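Local structure of purine nucleoside phosphorylase (Thermus thermophilus, 1ODJ) at residues Met65-Ala70 and Glu181-Phe186; Gly89-Ala94 and Val175-Met180; Leu98-Leu103 and Ser203-Asp208. The protein probably catalyses the reversible phosphorolysis of purine nucleosides, splitting the bond between base and ribose with phosphate. All blocks are in the same frame, centred on the assembly; numbering follows the deposited sequence.

Contact 1: residues Met65-Ala70 and Glu181-Phe186; sequences MGTPSA and EASALF. With GMP (guanosine), chain H.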
loop_
_atom_site.group_PDB
_atom_site.type_symbol
_atom_site.label_atom_id
_atom_site.label_comp_id
_atom_site.label_asym_id
_atom_site.label_seq_id
_atom_site.Cartn_x
_atom_site.Cartn_y
_atom_site.Cartn_z
ATOM N N MET A 65 18.365 0.629 -20.328
ATOM C CA MET A 65 18.401 0.275 -18.912
ATOM C C MET A 65 17.071 0.586 -18.235
ATOM O O MET A 65 16.554 1.700 -18.341
ATOM C CB MET A 65 19.537 1.015 -18.196
ATOM C CG MET A 65 20.936 0.632 -18.671
ATOM S SD MET A 65 22.256 1.285 -17.618
ATOM C CE MET A 65 22.299 2.965 -18.198
ATOM N N GLY A 66 16.512 -0.406 -17.545
ATOM C CA GLY A 66 15.245 -0.202 -16.863
ATOM C C GLY A 66 14.041 -0.848 -17.524
ATOM O O GLY A 66 13.949 -0.946 -18.753
ATOM N N THR A 67 13.103 -1.296 -16.698
ATOM C CA THR A 67 11.892 -1.922 -17.200
ATOM C C THR A 67 11.052 -0.988 -18.062
ATOM O O THR A 67 10.417 -1.445 -19.002
ATOM C CB THR A 67 11.017 -2.466 -16.057
ATOM O OG1 THR A 67 10.821 -1.446 -15.077
ATOM C CG2 THR A 67 11.679 -3.679 -15.419
ATOM N N PRO A 68 11.036 0.330 -17.766
ATOM C CA PRO A 68 10.223 1.230 -18.608
ATOM C C PRO A 68 10.695 1.178 -20.057
ATOM O O PRO A 68 9.902 1.028 -20.983
ATOM C CB PRO A 68 10.466 2.613 -17.993
ATOM C CG PRO A 68 10.829 2.310 -16.562
ATOM C CD PRO A 68 11.709 1.083 -16.692
ATOM N N SER A 69 12.001 1.319 -20.231
ATOM C CA SER A 69 12.627 1.296 -21.539
ATOM C C SER A 69 12.452 -0.092 -22.157
ATOM O O SER A 69 11.997 -0.230 -23.298
ATOM C CB SER A 69 14.119 1.642 -21.383
ATOM O OG SER A 69 14.821 1.648 -22.613
ATOM N N ALA A 70 12.822 -1.111 -21.386
ATOM C CA ALA A 70 12.723 -2.504 -21.809
ATOM C C ALA A 70 11.297 -2.830 -22.204
ATOM O O ALA A 70 11.083 -3.525 -23.195
ATOM C CB ALA A 70 13.187 -3.446 -20.674
ATOM N N GLU A 181 15.546 -5.437 -15.898
ATOM C CA GLU A 181 14.666 -5.675 -17.049
ATOM C C GLU A 181 13.797 -6.911 -16.988
ATOM O O GLU A 181 12.639 -6.865 -17.400
ATOM C CB GLU A 181 15.461 -5.735 -18.346
ATOM C CG GLU A 181 15.957 -4.398 -18.811
ATOM C CD GLU A 181 17.241 -4.036 -18.143
ATOM O OE1 GLU A 181 17.604 -2.836 -18.158
ATOM O OE2 GLU A 181 17.888 -4.966 -17.610
ATOM N N ALA A 182 14.356 -8.010 -16.489
ATOM C CA ALA A 182 13.642 -9.276 -16.406
ATOM C C ALA A 182 12.140 -9.195 -16.079
ATOM O O ALA A 182 11.301 -9.550 -16.918
ATOM C CB ALA A 182 14.353 -10.221 -15.421
ATOM N N SER A 183 11.792 -8.726 -14.881
ATOM C CA SER A 183 10.387 -8.663 -14.475
ATOM C C SER A 183 9.399 -8.178 -15.536
ATOM O O SER A 183 8.356 -8.799 -15.739
ATOM C CB SER A 183 10.227 -7.822 -13.207
ATOM O OG SER A 183 10.610 -6.476 -13.406
ATOM N N ALA A 184 9.715 -7.075 -16.206
ATOM C CA ALA A 184 8.830 -6.528 -17.234
ATOM C C ALA A 184 8.723 -7.460 -18.442
ATOM O O ALA A 184 7.675 -7.564 -19.070
ATOM C CB ALA A 184 9.332 -5.149 -17.683
ATOM N N LEU A 185 9.827 -8.113 -18.774
ATOM C CA LEU A 185 9.875 -9.050 -19.877
ATOM C C LEU A 185 8.928 -10.223 -19.544
ATOM O O LEU A 185 7.986 -10.509 -20.294
ATOM C CB LEU A 185 11.318 -9.522 -20.055
ATOM C CG LEU A 185 11.643 -10.549 -21.140
ATOM C CD1 LEU A 185 11.124 -10.077 -22.486
ATOM C CD2 LEU A 185 13.141 -10.752 -21.202
ATOM N N PHE A 186 9.158 -10.875 -18.406
ATOM C CA PHE A 186 8.325 -11.997 -17.988
ATOM C C PHE A 186 6.835 -11.678 -17.922
ATOM O O PHE A 186 6.018 -12.479 -18.370
ATOM C CB PHE A 186 8.802 -12.536 -16.639
ATOM C CG PHE A 186 10.181 -13.127 -16.687
ATOM C CD1 PHE A 186 10.865 -13.430 -15.523
ATOM C CD2 PHE A 186 10.802 -13.373 -17.912
ATOM C CE1 PHE A 186 12.153 -13.967 -15.575
ATOM C CE2 PHE A 186 12.085 -13.910 -17.974
ATOM C CZ PHE A 186 12.761 -14.206 -16.813
HETATM O "O5'" GMP H . 24.518 -1.294 -15.245
HETATM C "C5'" GMP H . 23.171 -1.455 -14.842
HETATM C "C4'" GMP H . 22.569 -2.336 -15.937
HETATM O "O4'" GMP H . 23.187 -3.667 -16.074
HETATM C "C3'" GMP H . 21.096 -2.645 -15.705
HETATM O "O3'" GMP H . 20.465 -2.516 -17.012
HETATM C "C2'" GMP H . 21.020 -4.097 -15.175
HETATM O "O2'" GMP H . 20.093 -4.947 -15.861
HETATM C "C1'" GMP H . 22.510 -4.564 -15.173
HETATM N N9 GMP H . 23.171 -4.654 -13.827
HETATM C C8 GMP H . 24.447 -5.133 -13.631
HETATM N N7 GMP H . 24.820 -5.122 -12.384
HETATM C C5 GMP H . 23.730 -4.603 -11.694
HETATM C C6 GMP H . 23.559 -4.356 -10.296
HETATM O O6 GMP H . 24.363 -4.550 -9.370
HETATM N N1 GMP H . 22.307 -3.823 -10.019
HETATM C C2 GMP H . 21.339 -3.565 -10.950
HETATM N N2 GMP H . 20.199 -3.046 -10.467
HETATM N N3 GMP H . 21.478 -3.790 -12.261
HETATM C C4 GMP H . 22.694 -4.308 -12.561
#
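Gly66 gives its backbone N-H to the carboxylate of Glu181. Gly66 N lies 2.7 Å from Glu181 OE1, and the N-H...O angle is 155°. The donor reaches OE1 on its anti side and stands 32° out of the carboxylate plane. Both carboxylate oxygens reach the ribose. Guanosine O2' donates to Glu181 OE2 over 2.8 Å, and guanosine O3' lies 3.1 Å from Glu181 OE1. Met65 continues the wall of the ribose site, with its CG 3.6 Å from guanosine O3'. This is the ribose end of the nucleoside site of a phosphorylase-superfamily fold. Gly66 and Glu181 are each the N-cap residue of a helix, 67-79 and 182-192, so the two helix starts meet beside the sugar. The Glu181 chain bends at chi2 (84°), which turns the carboxylate back along Gly66. Its CG rests on Ala70 CB at 3.5 Å, one turn into the first helix. A salt bridge from Arg87 to OE2 also holds the carboxylate. Behind it the helices pack through small side chains. Thr67 CB and Ala184 CB are 3.6 Å apart, and Thr67 CG2 sits 3.6 Å from Ser183 OG. The methyl of Thr67 can face the second helix because its hydroxyl turns to Thr115 and Asp113. Ser183 OG is hydrogen-bonded to Asp113 too. His5 of the second subunit packs on Met65 and is hydrogen-bonded to the guanosine.

Contact 2: residues Gly89-Ala94 and Val175-Met180; sequences GTAGAA and VLAFEM. With GMP (guanosine), chain H; SO4 (sulfate ion), chain G.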
loop_
_atom_site.group_PDB
_atom_site.type_symbol
_atom_site.label_atom_id
_atom_site.label_comp_id
_atom_site.label_asym_id
_atom_site.label_seq_id
_atom_site.Cartn_x
_atom_site.Cartn_y
_atom_site.Cartn_z
ATOM N N GLY A 89 21.765 -10.357 -20.514
ATOM C CA GLY A 89 22.379 -9.222 -19.838
ATOM C C GLY A 89 23.295 -9.544 -18.675
ATOM O O GLY A 89 23.664 -10.701 -18.474
ATOM N N THR A 90 23.648 -8.509 -17.910
ATOM C CA THR A 90 24.531 -8.644 -16.751
ATOM C C THR A 90 23.771 -8.388 -15.467
ATOM O O THR A 90 22.636 -7.919 -15.504
ATOM C CB THR A 90 25.667 -7.646 -16.815
ATOM O OG1 THR A 90 25.119 -6.323 -16.890
ATOM C CG2 THR A 90 26.527 -7.908 -18.029
ATOM N N ALA A 91 24.394 -8.682 -14.329
ATOM C CA ALA A 91 23.731 -8.480 -13.049
ATOM C C ALA A 91 24.682 -8.426 -11.860
ATOM O O ALA A 91 25.759 -9.002 -11.890
ATOM C CB ALA A 91 22.676 -9.580 -12.831
ATOM N N GLY A 92 24.265 -7.725 -10.807
ATOM C CA GLY A 92 25.079 -7.624 -9.609
ATOM C C GLY A 92 24.693 -8.701 -8.615
ATOM O O GLY A 92 23.551 -8.751 -8.190
ATOM N N ALA A 93 25.643 -9.564 -8.255
ATOM C CA ALA A 93 25.406 -10.655 -7.308
ATOM C C ALA A 93 24.901 -10.183 -5.943
ATOM O O ALA A 93 25.399 -9.207 -5.392
ATOM C CB ALA A 93 26.681 -11.452 -7.130
ATOM N N ALA A 94 23.928 -10.885 -5.379
ATOM C CA ALA A 94 23.400 -10.460 -4.085
ATOM C C ALA A 94 24.032 -11.219 -2.929
ATOM O O ALA A 94 23.606 -11.096 -1.788
ATOM C CB ALA A 94 21.881 -10.608 -4.053
ATOM N N VAL A 175 17.075 -14.492 -3.657
ATOM C CA VAL A 175 17.535 -13.572 -4.686
ATOM C C VAL A 175 19.015 -13.784 -4.928
ATOM O O VAL A 175 19.834 -13.543 -4.037
ATOM C CB VAL A 175 17.289 -12.074 -4.295
ATOM C CG1 VAL A 175 17.815 -11.146 -5.393
ATOM C CG2 VAL A 175 15.800 -11.824 -4.079
ATOM N N LEU A 176 19.352 -14.255 -6.127
ATOM C CA LEU A 176 20.746 -14.496 -6.502
ATOM C C LEU A 176 21.454 -13.193 -6.922
ATOM O O LEU A 176 22.623 -12.963 -6.586
ATOM C CB LEU A 176 20.826 -15.501 -7.666
ATOM C CG LEU A 176 20.403 -16.970 -7.478
ATOM C CD1 LEU A 176 20.389 -17.641 -8.829
ATOM C CD2 LEU A 176 21.351 -17.718 -6.549
ATOM N N ALA A 177 20.750 -12.345 -7.661
ATOM C CA ALA A 177 21.358 -11.114 -8.133
ATOM C C ALA A 177 20.347 -10.065 -8.570
ATOM O O ALA A 177 19.158 -10.347 -8.758
ATOM C CB ALA A 177 22.308 -11.421 -9.274
ATOM N N PHE A 178 20.842 -8.844 -8.745
ATOM C CA PHE A 178 20.000 -7.728 -9.139
ATOM C C PHE A 178 20.259 -7.273 -10.568
ATOM O O PHE A 178 21.405 -7.269 -11.034
ATOM C CB PHE A 178 20.191 -6.546 -8.164
ATOM C CG PHE A 178 19.582 -6.769 -6.794
ATOM C CD1 PHE A 178 20.105 -7.728 -5.919
ATOM C CD2 PHE A 178 18.484 -6.028 -6.382
ATOM C CE1 PHE A 178 19.539 -7.945 -4.651
ATOM C CE2 PHE A 178 17.912 -6.241 -5.113
ATOM C CZ PHE A 178 18.447 -7.204 -4.253
ATOM N N GLU A 179 19.172 -6.913 -11.254
ATOM C CA GLU A 179 19.211 -6.420 -12.628
ATOM C C GLU A 179 18.042 -5.452 -12.860
ATOM O O GLU A 179 17.317 -5.127 -11.925
ATOM C CB GLU A 179 19.215 -7.590 -13.638
ATOM C CG GLU A 179 18.141 -8.659 -13.472
ATOM C CD GLU A 179 16.926 -8.416 -14.344
ATOM O OE1 GLU A 179 15.898 -7.952 -13.806
ATOM O OE2 GLU A 179 17.000 -8.684 -15.568
ATOM N N MET A 180 17.851 -4.985 -14.088
ATOM C CA MET A 180 16.791 -4.007 -14.335
ATOM C C MET A 180 15.892 -4.196 -15.552
ATOM O O MET A 180 15.512 -3.214 -16.182
ATOM C CB MET A 180 17.410 -2.593 -14.390
ATOM C CG MET A 180 17.877 -2.060 -13.027
ATOM S SD MET A 180 19.000 -0.605 -13.063
ATOM C CE MET A 180 17.929 0.644 -13.892
HETATM O "O5'" GMP H . 24.518 -1.294 -15.245
HETATM C "C5'" GMP H . 23.171 -1.455 -14.842
HETATM C "C4'" GMP H . 22.569 -2.336 -15.937
HETATM O "O4'" GMP H . 23.187 -3.667 -16.074
HETATM C "C3'" GMP H . 21.096 -2.645 -15.705
HETATM O "O3'" GMP H . 20.465 -2.516 -17.012
HETATM C "C2'" GMP H . 21.020 -4.097 -15.175
HETATM O "O2'" GMP H . 20.093 -4.947 -15.861
HETATM C "C1'" GMP H . 22.510 -4.564 -15.173
HETATM N N9 GMP H . 23.171 -4.654 -13.827
HETATM C C8 GMP H . 24.447 -5.133 -13.631
HETATM N N7 GMP H . 24.820 -5.122 -12.384
HETATM C C5 GMP H . 23.730 -4.603 -11.694
HETATM C C6 GMP H . 23.559 -4.356 -10.296
HETATM O O6 GMP H . 24.363 -4.550 -9.370
HETATM N N1 GMP H . 22.307 -3.823 -10.019
HETATM C C2 GMP H . 21.339 -3.565 -10.950
HETATM N N2 GMP H . 20.199 -3.046 -10.467
HETATM N N3 GMP H . 21.478 -3.790 -12.261
HETATM C C4 GMP H . 22.694 -4.308 -12.561
HETATM S S SO4 G . 22.595 -5.330 -19.153
HETATM O O1 SO4 G . 22.035 -6.245 -18.123
HETATM O O2 SO4 G . 22.047 -5.696 -20.470
HETATM O O3 SO4 G . 24.064 -5.454 -19.169
HETATM O O4 SO4 G . 22.210 -3.932 -18.866
#
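Gly92 and Phe178 form an antiparallel hydrogen-bonded pair. Gly92 N donates to Phe178 O over 2.9 Å, in the carbonyl plane, and Phe178 N donates to Gly92 O over 2.8 Å. A third bond, Ala94 N to Leu176 O at 2.7 Å, is nearly straight (169°). The packing is tight at this end. Ala93 and Ala177 form a non-hydrogen-bonded pair, and Ala177 CB lies 3.1 Å from Gly92 O. Ala94 CB meets the edge of the Phe178 ring, in its plane, 3.6 Å from CE1. Ala154 and Ala167 also touch the Phe178 side chain. Toward Gly89 and Met180 the chains diverge, and direct contact gives way to ligands. Thr90 N and Thr90 OG1 both donate to the sulfate, OG1 reaching sulfate O3 at 2.7 Å. Met180 N donates to guanosine O2' over 2.9 Å. Glu179 turns away to Arg87 and Ser155. Gly92 N comes 3.1 Å from guanosine N7. The diverging strand ends thus line part of the nucleoside site of the phosphorylase superfamily, with the sulfate probably marking the phosphate position.

Contact 3: residues Leu98-Leu103 and Ser203-Asp208; sequences LAPGEL and SNRIGD. With GMP (guanosine), chain H.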
loop_
_atom_site.group_PDB
_atom_site.type_symbol
_atom_site.label_atom_id
_atom_site.label_comp_id
_atom_site.label_asym_id
_atom_site.label_seq_id
_atom_site.Cartn_x
_atom_site.Cartn_y
_atom_site.Cartn_z
ATOM N N LEU A 98 28.374 -15.874 -5.405
ATOM C CA LEU A 98 28.245 -15.709 -6.847
ATOM C C LEU A 98 29.358 -14.796 -7.357
ATOM O O LEU A 98 29.342 -13.590 -7.103
ATOM C CB LEU A 98 26.868 -15.124 -7.169
ATOM C CG LEU A 98 26.166 -15.595 -8.451
ATOM C CD1 LEU A 98 26.022 -17.098 -8.439
ATOM C CD2 LEU A 98 24.796 -14.950 -8.561
ATOM N N ALA A 99 30.324 -15.378 -8.070
ATOM C CA ALA A 99 31.470 -14.631 -8.598
ATOM C C ALA A 99 31.257 -14.096 -10.004
ATOM O O ALA A 99 30.470 -14.644 -10.779
ATOM C CB ALA A 99 32.709 -15.502 -8.572
ATOM N N PRO A 100 31.960 -13.004 -10.350
ATOM C CA PRO A 100 31.837 -12.400 -11.681
ATOM C C PRO A 100 32.078 -13.432 -12.772
ATOM O O PRO A 100 32.951 -14.289 -12.644
ATOM C CB PRO A 100 32.906 -11.304 -11.663
ATOM C CG PRO A 100 32.884 -10.863 -10.245
ATOM C CD PRO A 100 32.823 -12.179 -9.486
ATOM N N GLY A 101 31.287 -13.355 -13.834
ATOM C CA GLY A 101 31.437 -14.292 -14.925
ATOM C C GLY A 101 30.444 -15.434 -14.886
ATOM O O GLY A 101 29.991 -15.893 -15.923
ATOM N N GLU A 102 30.102 -15.914 -13.699
ATOM C CA GLU A 102 29.153 -17.012 -13.631
ATOM C C GLU A 102 27.852 -16.613 -14.335
ATOM O O GLU A 102 27.501 -15.432 -14.386
ATOM C CB GLU A 102 28.850 -17.376 -12.176
ATOM C CG GLU A 102 29.990 -18.006 -11.401
ATOM C CD GLU A 102 29.556 -18.409 -9.993
ATOM O OE1 GLU A 102 28.656 -19.275 -9.863
ATOM O OE2 GLU A 102 30.105 -17.860 -9.011
ATOM N N LEU A 103 27.142 -17.596 -14.879
ATOM C CA LEU A 103 25.877 -17.330 -15.562
ATOM C C LEU A 103 24.689 -17.635 -14.664
ATOM O O LEU A 103 24.766 -18.477 -13.767
ATOM C CB LEU A 103 25.729 -18.196 -16.819
ATOM C CG LEU A 103 26.889 -18.250 -17.802
ATOM C CD1 LEU A 103 26.600 -19.316 -18.861
ATOM C CD2 LEU A 103 27.094 -16.877 -18.413
ATOM N N SER A 203 28.379 -9.523 -13.235
ATOM C CA SER A 203 29.419 -8.537 -13.522
ATOM C C SER A 203 30.119 -7.995 -12.274
ATOM O O SER A 203 31.147 -7.325 -12.373
ATOM C CB SER A 203 28.847 -7.378 -14.352
ATOM O OG SER A 203 27.887 -6.641 -13.622
ATOM N N ASN A 204 29.573 -8.291 -11.101
ATOM C CA ASN A 204 30.167 -7.833 -9.845
ATOM C C ASN A 204 29.302 -8.181 -8.631
ATOM O O ASN A 204 28.141 -8.571 -8.762
ATOM C CB ASN A 204 30.364 -6.318 -9.875
ATOM C CG ASN A 204 29.056 -5.572 -10.035
ATOM O OD1 ASN A 204 28.704 -5.141 -11.132
ATOM N ND2 ASN A 204 28.314 -5.432 -8.938
ATOM N N ARG A 205 29.886 -8.033 -7.449
ATOM C CA ARG A 205 29.178 -8.290 -6.205
ATOM C C ARG A 205 28.695 -6.942 -5.690
ATOM O O ARG A 205 29.445 -5.976 -5.699
ATOM C CB ARG A 205 30.115 -8.912 -5.179
ATOM C CG ARG A 205 30.780 -10.190 -5.633
ATOM C CD ARG A 205 31.249 -10.989 -4.426
ATOM N NE ARG A 205 31.769 -12.299 -4.799
ATOM C CZ ARG A 205 32.868 -12.488 -5.521
ATOM N NH1 ARG A 205 33.571 -11.447 -5.950
ATOM N NH2 ARG A 205 33.266 -13.721 -5.804
ATOM N N ILE A 206 27.449 -6.874 -5.243
ATOM C CA ILE A 206 26.890 -5.626 -4.734
ATOM C C ILE A 206 27.746 -5.015 -3.622
ATOM O O ILE A 206 27.995 -5.648 -2.591
ATOM C CB ILE A 206 25.457 -5.846 -4.210
ATOM C CG1 ILE A 206 24.539 -6.239 -5.368
ATOM C CG2 ILE A 206 24.947 -4.589 -3.527
ATOM C CD1 ILE A 206 24.393 -5.174 -6.425
ATOM N N GLY A 207 28.193 -3.780 -3.849
ATOM C CA GLY A 207 29.020 -3.083 -2.877
ATOM C C GLY A 207 30.329 -2.545 -3.441
ATOM O O GLY A 207 31.062 -1.818 -2.760
ATOM N N ASP A 208 30.621 -2.901 -4.689
ATOM C CA ASP A 208 31.847 -2.472 -5.361
ATOM C C ASP A 208 31.645 -1.288 -6.306
ATOM O O ASP A 208 30.682 -1.249 -7.078
ATOM C CB ASP A 208 32.447 -3.653 -6.121
ATOM C CG ASP A 208 33.017 -4.700 -5.194
ATOM O OD1 ASP A 208 34.063 -4.422 -4.564
ATOM O OD2 ASP A 208 32.420 -5.794 -5.083
HETATM O "O5'" GMP H . 24.518 -1.294 -15.245
HETATM C "C5'" GMP H . 23.171 -1.455 -14.842
HETATM C "C4'" GMP H . 22.569 -2.336 -15.937
HETATM O "O4'" GMP H . 23.187 -3.667 -16.074
HETATM C "C3'" GMP H . 21.096 -2.645 -15.705
HETATM O "O3'" GMP H . 20.465 -2.516 -17.012
HETATM C "C2'" GMP H . 21.020 -4.097 -15.175
HETATM O "O2'" GMP H . 20.093 -4.947 -15.861
HETATM C "C1'" GMP H . 22.510 -4.564 -15.173
HETATM N N9 GMP H . 23.171 -4.654 -13.827
HETATM C C8 GMP H . 24.447 -5.133 -13.631
HETATM N N7 GMP H . 24.820 -5.122 -12.384
HETATM C C5 GMP H . 23.730 -4.603 -11.694
HETATM C C6 GMP H . 23.559 -4.356 -10.296
HETATM O O6 GMP H . 24.363 -4.550 -9.370
HETATM N N1 GMP H . 22.307 -3.823 -10.019
HETATM C C2 GMP H . 21.339 -3.565 -10.950
HETATM N N2 GMP H . 20.199 -3.046 -10.467
HETATM N N3 GMP H . 21.478 -3.790 -12.261
HETATM C C4 GMP H . 22.694 -4.308 -12.561
#
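Pro100 comes nearest to Ser203, 4.9 Å between CA atoms, where a type II beta turn from Ala99 to Glu102 passes the end of strand 195-205. No hydrogen bond joins the two segments directly. The guanidinium of Arg205 does most of the touching. Ala99 CA and Pro100 CD lie over one of its faces, with Pro100 CD 3.7 Å from Arg205 NH1. Arg205 NH2 is 3.3 Å from Ala99 CB. The chain runs extended from CG to NE (chi3 174°), which carries the flat group out over the turn. Its NE is hydrogen-bonded to Ser96 O. The Pro100 ring crosses the Arg205 side chain at about a right angle, and its CG sits 4.1 Å from Asn204 CA. In the phosphorylase fold this joins the loop between strands 84-93 and 103-106 to the end of a central strand. The turn is held from within: Ala99 N donates to Glu102 OE2 over 2.7 Å, from above the carboxylate plane. Gly101 has a positive phi (99°), as at the third position of a type II turn. Ser203 and Asn204 direct their side chains the other way, toward the purine. Ser203 OG donates to Asn204 OD1 at 3.0 Å, and Ser203 OG lies 3.6 Å from guanosine N7.

The three contacts all touch the same guanosine. Contacts 2 and 3 are neighbours, with centres about 8 Å apart. They share the central sheet, where strands 84-93 and 195-205 run parallel, probably bonded through Ala93 N to Asn204 O and Ala91 O to Ser203 N. Contact 1 lies about 13 Å from contact 2 between centres and about 20 Å from contact 3. It touches contact 2, where Thr67 CG2 packs on Met180 O. Along the chain contact 2 is nested within contact 1, while contact 3 crosses both. Strand 175-179 leads straight into helix 182-192, so base and ribose are met by consecutive pieces of chain.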